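Local coordinates for protein TcpB (Brucella melitensis, PDB 4LQC) that belongs to the TIR-domain proteins, whose parallel beta-sheet flanked by helices is shared with the cytoplasmic signalling domains of Toll-like receptors, at residues F9-A14 against Q23-A28; R94-W99 against K132-L137. The protein carries 2 engineered substitutions. One frame throughout, in Å; residues are numbered along the deposited sequence.

Contact 1: residues F9-A14 against Q23-A28; sequences FFIAHA and QDLVAA. Engineered in segment 9-14: A12 (natural residue Ser).
I11 meets the helix 18-31 with both arms of its branched side chain, and its first torsion sets where each arm goes. CG1 stands anti to the backbone N (chi1 178°) and the chain runs on nearly extended, carrying CD1 toward L25, while CG2 is left between the backbone N and the carbonyl carbon and faces V26. L25 answers with its CD2 methyl, 3.8 Å from I11 CD1. V26 answers with CG2, the methyl beside its own backbone N, which lies 4.0 Å from I11 CG2. At both places the side chains cross at a slant and touch through methyl groups, the isoleucine straddling two successive helix residues. The backbones themselves stay well apart, I11 CA and V26 CA being separated by 8.3 Å.

All three residues are buried, and the joint is purely apolar. I11 is further enclosed by V22 of the same helix and by I64 and V66 of the neighbouring strand, and V26 rests on Y38 of strand 36-43, the next strand in the chain. On the strand, the carbonyl of I11 accepts a bond from the imidazole of H13: ND1 is 2.8 Å from I11 O, with an N-H...O angle of 151°. The oxygen lies in the ring plane, whereas the donor sits 32° off the carbonyl plane; the bond ties the rotation of the ring to the strand backbone.

This is the strand-to-helix packing of a beta-alpha-beta unit, here the one made by strand 7-14, helix 18-31 and strand 36-43 that opens the TIR fold.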
loop_
_atom_site.group_PDB
_atom_site.type_symbol
_atom_site.label_atom_id
_atom_site.label_comp_id
_atom_site.label_asym_id
_atom_site.label_seq_id
_atom_site.Cartn_x
_atom_site.Cartn_y
_atom_site.Cartn_z
ATOM N N PHE B 9 -3.616 -23.200 -4.648
ATOM C CA PHE B 9 -2.973 -21.951 -5.072
ATOM C C PHE B 9 -1.504 -22.145 -5.403
ATOM O O PHE B 9 -0.837 -22.997 -4.807
ATOM C CB PHE B 9 -3.032 -20.921 -3.955
ATOM C CG PHE B 9 -4.410 -20.573 -3.525
ATOM C CD1 PHE B 9 -5.183 -19.707 -4.285
ATOM C CD2 PHE B 9 -4.933 -21.085 -2.348
ATOM C CE1 PHE B 9 -6.464 -19.373 -3.894
ATOM C CE2 PHE B 9 -6.215 -20.751 -1.941
ATOM C CZ PHE B 9 -6.984 -19.893 -2.717
ATOM N N PHE B 10 -0.990 -21.355 -6.344
ATOM C CA PHE B 10 0.445 -21.079 -6.370
ATOM C C PHE B 10 0.554 -19.596 -6.084
ATOM O O PHE B 10 -0.390 -18.842 -6.363
ATOM C CB PHE B 10 1.114 -21.462 -7.695
ATOM C CG PHE B 10 0.673 -20.631 -8.885
ATOM C CD1 PHE B 10 1.444 -19.556 -9.331
ATOM C CD2 PHE B 10 -0.497 -20.936 -9.565
ATOM C CE1 PHE B 10 1.051 -18.806 -10.419
ATOM C CE2 PHE B 10 -0.897 -20.186 -10.659
ATOM C CZ PHE B 10 -0.126 -19.115 -11.082
ATOM N N ILE B 11 1.674 -19.174 -5.502
ATOM C CA ILE B 11 1.866 -17.754 -5.212
ATOM C C ILE B 11 3.149 -17.188 -5.815
ATOM O O ILE B 11 4.257 -17.450 -5.332
ATOM C CB ILE B 11 1.743 -17.439 -3.706
ATOM C CG1 ILE B 11 1.997 -15.964 -3.454
ATOM C CG2 ILE B 11 2.692 -18.285 -2.903
ATOM C CD1 ILE B 11 1.392 -15.462 -2.153
ATOM N N ALA B 12 2.965 -16.440 -6.906
ATOM C CA ALA B 12 4.046 -15.777 -7.615
ATOM C C ALA B 12 4.413 -14.480 -6.909
ATOM O O ALA B 12 3.544 -13.690 -6.560
ATOM C CB ALA B 12 3.627 -15.490 -9.059
ATOM N N HIS B 13 5.705 -14.250 -6.714
ATOM C CA HIS B 13 6.141 -13.121 -5.908
ATOM C C HIS B 13 7.575 -12.779 -6.257
ATOM O O HIS B 13 8.321 -13.625 -6.760
ATOM C CB HIS B 13 6.099 -13.539 -4.451
ATOM C CG HIS B 13 6.918 -14.757 -4.163
ATOM N ND1 HIS B 13 6.499 -16.030 -4.490
ATOM C CD2 HIS B 13 8.136 -14.899 -3.588
ATOM C CE1 HIS B 13 7.422 -16.904 -4.122
ATOM N NE2 HIS B 13 8.426 -16.244 -3.574
ATOM N N ALA B 14 7.959 -11.537 -5.999
ATOM C CA ALA B 14 9.354 -11.148 -6.103
ATOM C C ALA B 14 10.111 -11.769 -4.933
ATOM O O ALA B 14 9.546 -11.981 -3.860
ATOM C CB ALA B 14 9.474 -9.633 -6.079
ATOM N N GLN B 23 5.654 -15.444 3.055
ATOM C CA GLN B 23 5.722 -16.557 4.007
ATOM C C GLN B 23 4.581 -16.493 5.022
ATOM O O GLN B 23 3.971 -17.520 5.342
ATOM C CB GLN B 23 7.075 -16.622 4.717
ATOM C CG GLN B 23 7.412 -18.018 5.244
ATOM C CD GLN B 23 8.645 -18.035 6.125
ATOM O OE1 GLN B 23 9.087 -16.993 6.614
ATOM N NE2 GLN B 23 9.202 -19.226 6.347
ATOM N N ASP B 24 4.306 -15.296 5.531
ATOM C CA ASP B 24 3.115 -15.054 6.339
ATOM C C ASP B 24 1.854 -15.648 5.705
ATOM O O ASP B 24 1.131 -16.403 6.347
ATOM C CB ASP B 24 2.872 -13.549 6.484
ATOM C CG ASP B 24 3.948 -12.840 7.287
ATOM O OD1 ASP B 24 3.749 -11.631 7.568
ATOM O OD2 ASP B 24 4.975 -13.472 7.620
ATOM N N LEU B 25 1.588 -15.285 4.448
ATOM C CA LEU B 25 0.379 -15.720 3.743
ATOM C C LEU B 25 0.388 -17.215 3.401
ATOM O O LEU B 25 -0.664 -17.856 3.374
ATOM C CB LEU B 25 0.173 -14.898 2.474
ATOM C CG LEU B 25 -1.050 -15.260 1.635
ATOM C CD1 LEU B 25 -2.339 -15.245 2.453
ATOM C CD2 LEU B 25 -1.157 -14.316 0.448
ATOM N N VAL B 26 1.567 -17.769 3.135
ATOM C CA VAL B 26 1.678 -19.212 2.922
ATOM C C VAL B 26 1.354 -19.972 4.205
ATOM O O VAL B 26 0.620 -20.962 4.168
ATOM C CB VAL B 26 3.069 -19.632 2.384
ATOM C CG1 VAL B 26 3.175 -21.129 2.327
ATOM C CG2 VAL B 26 3.290 -19.039 1.003
ATOM N N ALA B 27 1.880 -19.501 5.334
ATOM C CA ALA B 27 1.636 -20.158 6.624
ATOM C C ALA B 27 0.172 -20.089 7.063
ATOM O O ALA B 27 -0.362 -21.041 7.634
ATOM C CB ALA B 27 2.523 -19.563 7.700
ATOM N N ALA B 28 -0.468 -18.956 6.808
ATOM C CA ALA B 28 -1.857 -18.762 7.209
ATOM C C ALA B 28 -2.793 -19.611 6.358
ATOM O O ALA B 28 -3.816 -20.113 6.841
ATOM C CB ALA B 28 -2.237 -17.302 7.088
#

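Contact 2: residues R94-W99 against K132-L137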
loop_
_atom_site.group_PDB
_atom_site.type_symbol
_atom_site.label_atom_id
_atom_site.label_comp_id
_atom_site.label_asym_id
_atom_site.label_seq_id
_atom_site.Cartn_x
_atom_site.Cartn_y
_atom_site.Cartn_z
ATOM N N ARG B 94 -8.612 -16.878 -12.955
ATOM C CA ARG B 94 -7.919 -17.766 -12.051
ATOM C C ARG B 94 -6.728 -17.039 -11.444
ATOM O O ARG B 94 -5.977 -17.623 -10.665
ATOM C CB ARG B 94 -7.472 -19.036 -12.790
ATOM C CG ARG B 94 -8.618 -19.904 -13.307
ATOM C CD ARG B 94 -8.106 -21.042 -14.192
ATOM N NE ARG B 94 -7.259 -21.980 -13.453
ATOM C CZ ARG B 94 -6.503 -22.927 -14.005
ATOM N NH1 ARG B 94 -6.476 -23.082 -15.319
ATOM N NH2 ARG B 94 -5.764 -23.720 -13.238
ATOM N N ILE B 95 -6.554 -15.768 -11.800
ATOM C CA ILE B 95 -5.468 -14.953 -11.253
ATOM C C ILE B 95 -6.004 -13.937 -10.233
ATOM O O ILE B 95 -6.871 -13.127 -10.549
ATOM C CB ILE B 95 -4.665 -14.229 -12.367
ATOM C CG1 ILE B 95 -4.090 -15.238 -13.370
ATOM C CG2 ILE B 95 -3.514 -13.422 -11.781
ATOM C CD1 ILE B 95 -2.904 -15.995 -12.827
ATOM N N LEU B 96 -5.486 -13.998 -9.007
ATOM C CA LEU B 96 -5.918 -13.111 -7.925
ATOM C C LEU B 96 -4.734 -12.292 -7.464
ATOM O O LEU B 96 -3.916 -12.766 -6.681
ATOM C CB LEU B 96 -6.420 -13.926 -6.730
ATOM C CG LEU B 96 -7.284 -15.127 -7.102
ATOM C CD1 LEU B 96 -7.487 -16.034 -5.902
ATOM C CD2 LEU B 96 -8.611 -14.640 -7.650
ATOM N N PRO B 97 -4.637 -11.055 -7.950
ATOM C CA PRO B 97 -3.598 -10.125 -7.510
ATOM C C PRO B 97 -3.812 -9.754 -6.063
ATOM O O PRO B 97 -4.959 -9.664 -5.611
ATOM C CB PRO B 97 -3.874 -8.877 -8.356
ATOM C CG PRO B 97 -4.657 -9.377 -9.533
ATOM C CD PRO B 97 -5.509 -10.458 -8.973
ATOM N N ILE B 98 -2.721 -9.528 -5.344
ATOM C CA ILE B 98 -2.806 -8.880 -4.044
ATOM C C ILE B 98 -1.882 -7.686 -4.054
ATOM O O ILE B 98 -0.676 -7.834 -4.317
ATOM C CB ILE B 98 -2.376 -9.807 -2.915
ATOM C CG1 ILE B 98 -3.337 -10.989 -2.824
ATOM C CG2 ILE B 98 -2.385 -9.047 -1.591
ATOM C CD1 ILE B 98 -2.834 -12.079 -1.907
ATOM N N TRP B 99 -2.446 -6.508 -3.785
ATOM C CA TRP B 99 -1.670 -5.274 -3.744
ATOM C C TRP B 99 -0.949 -5.228 -2.416
ATOM O O TRP B 99 -1.577 -5.364 -1.361
ATOM C CB TRP B 99 -2.584 -4.057 -3.855
ATOM C CG TRP B 99 -3.234 -3.855 -5.202
ATOM C CD1 TRP B 99 -3.669 -4.823 -6.074
ATOM C CD2 TRP B 99 -3.498 -2.596 -5.839
ATOM N NE1 TRP B 99 -4.195 -4.235 -7.204
ATOM C CE2 TRP B 99 -4.099 -2.872 -7.084
ATOM C CE3 TRP B 99 -3.287 -1.264 -5.471
ATOM C CZ2 TRP B 99 -4.502 -1.856 -7.963
ATOM C CZ3 TRP B 99 -3.681 -0.258 -6.348
ATOM C CH2 TRP B 99 -4.279 -0.558 -7.577
ATOM N N LYS B 132 -8.404 -16.189 4.957
ATOM C CA LYS B 132 -9.789 -16.658 5.045
ATOM C C LYS B 132 -10.531 -16.465 3.727
ATOM O O LYS B 132 -11.196 -17.378 3.228
ATOM C CB LYS B 132 -10.538 -15.928 6.169
ATOM C CG LYS B 132 -9.959 -16.178 7.535
ATOM C CD LYS B 132 -10.850 -15.634 8.670
ATOM C CE LYS B 132 -10.289 -16.034 10.054
ATOM N NZ LYS B 132 -10.709 -15.118 11.176
ATOM N N GLU B 133 -10.403 -15.269 3.162
ATOM C CA GLU B 133 -11.078 -14.924 1.923
ATOM C C GLU B 133 -10.617 -15.779 0.760
ATOM O O GLU B 133 -11.433 -16.250 -0.041
ATOM C CB GLU B 133 -10.834 -13.461 1.602
ATOM C CG GLU B 133 -11.619 -12.958 0.423
ATOM C CD GLU B 133 -12.110 -11.558 0.653
ATOM O OE1 GLU B 133 -12.202 -11.167 1.834
ATOM O OE2 GLU B 133 -12.402 -10.849 -0.330
ATOM N N LEU B 134 -9.307 -15.965 0.648
ATOM C CA LEU B 134 -8.763 -16.811 -0.404
ATOM C C LEU B 134 -9.235 -18.236 -0.185
ATOM O O LEU B 134 -9.621 -18.916 -1.138
ATOM C CB LEU B 134 -7.235 -16.753 -0.395
ATOM C CG LEU B 134 -6.629 -15.437 -0.869
ATOM C CD1 LEU B 134 -5.155 -15.358 -0.500
ATOM C CD2 LEU B 134 -6.803 -15.337 -2.376
ATOM N N HIS B 135 -9.211 -18.677 1.077
ATOM C CA HIS B 135 -9.630 -20.030 1.435
ATOM C C HIS B 135 -11.072 -20.317 1.015
ATOM O O HIS B 135 -11.392 -21.433 0.599
ATOM C CB HIS B 135 -9.453 -20.275 2.936
ATOM C CG HIS B 135 -9.941 -21.616 3.391
ATOM N ND1 HIS B 135 -9.178 -22.761 3.298
ATOM C CD2 HIS B 135 -11.114 -21.994 3.957
ATOM C CE1 HIS B 135 -9.858 -23.785 3.781
ATOM N NE2 HIS B 135 -11.040 -23.348 4.182
ATOM N N SER B 136 -11.931 -19.307 1.112
ATOM C CA SER B 136 -13.316 -19.445 0.672
ATOM C C SER B 136 -13.479 -19.870 -0.784
ATOM O O SER B 136 -14.456 -20.538 -1.121
ATOM C CB SER B 136 -14.082 -18.151 0.896
ATOM O OG SER B 136 -14.602 -18.127 2.209
ATOM N N LEU B 137 -12.536 -19.485 -1.644
ATOM C CA LEU B 137 -12.600 -19.845 -3.063
ATOM C C LEU B 137 -12.377 -21.333 -3.323
ATOM O O LEU B 137 -12.770 -21.852 -4.367
ATOM C CB LEU B 137 -11.574 -19.057 -3.875
ATOM C CG LEU B 137 -11.711 -17.541 -3.949
ATOM C CD1 LEU B 137 -10.807 -17.023 -5.049
ATOM C CD2 LEU B 137 -13.154 -17.144 -4.197
#
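L96 and I98, two residues apart on one strand of the parallel TIR sheet, pack against L134 of helix 127-136 and against L137, a little farther along the chain, so that the C-terminal helix is laid on the sheet face. The strand is entered through R94, whose guanidinium group is bonded away from the helix, NE to K61 O and NH2 to the carbonyls of L57 and S60.

L96 then makes the central contact. Its CG lies anti to the carbonyl carbon (chi1 -42°), which directs the branched end at the helix, where CD1 serves two partners. The L96 and L134 side chains slide past each other in opposite directions, bringing L96 CD1 to 3.7 Å from L134 CD2; with L137 the meeting is tip to tip, L96 CD1 lying 3.6 Å from L137 CD1. The second methyl, L96 CD2, lies farther from that same L137 CD1, at 4.2 Å.

P97 takes the other face of the sheet, resting on K117 and A119, and the strand comes back to the helix at I98. This side is the better buried one: L134 is also covered by I64, L120 and L29, while L137, at the opposite end of the contact, is exposed. The two methyls of L134 thus divide between the strand residues, CD2 going to L96 and CD1 to I98, the latter a looser approach with 4.3 Å between L134 CD1 and I98 CD1.

Contacts 1 and 2 put two different helices, 18-31 and 127-136, on the same sheet, and their centres are 11 Å apart. They share one apolar core. L25 is shared by both: its CD2, besides serving contact 1, lies 3.7 Å from I98 CD1, and its CD1 is 4.1 Å from L134 CD1. F9, on strand 7-14, also bridges the two contacts: its CE1 is 4.0 Å from L96 CD1 and its CZ 3.2 Å from L134 O. Along the chain contact 1 is complete before contact 2 begins, and the helix 127-136 packs beside a beta-alpha-beta unit that lies much earlier in the sequence.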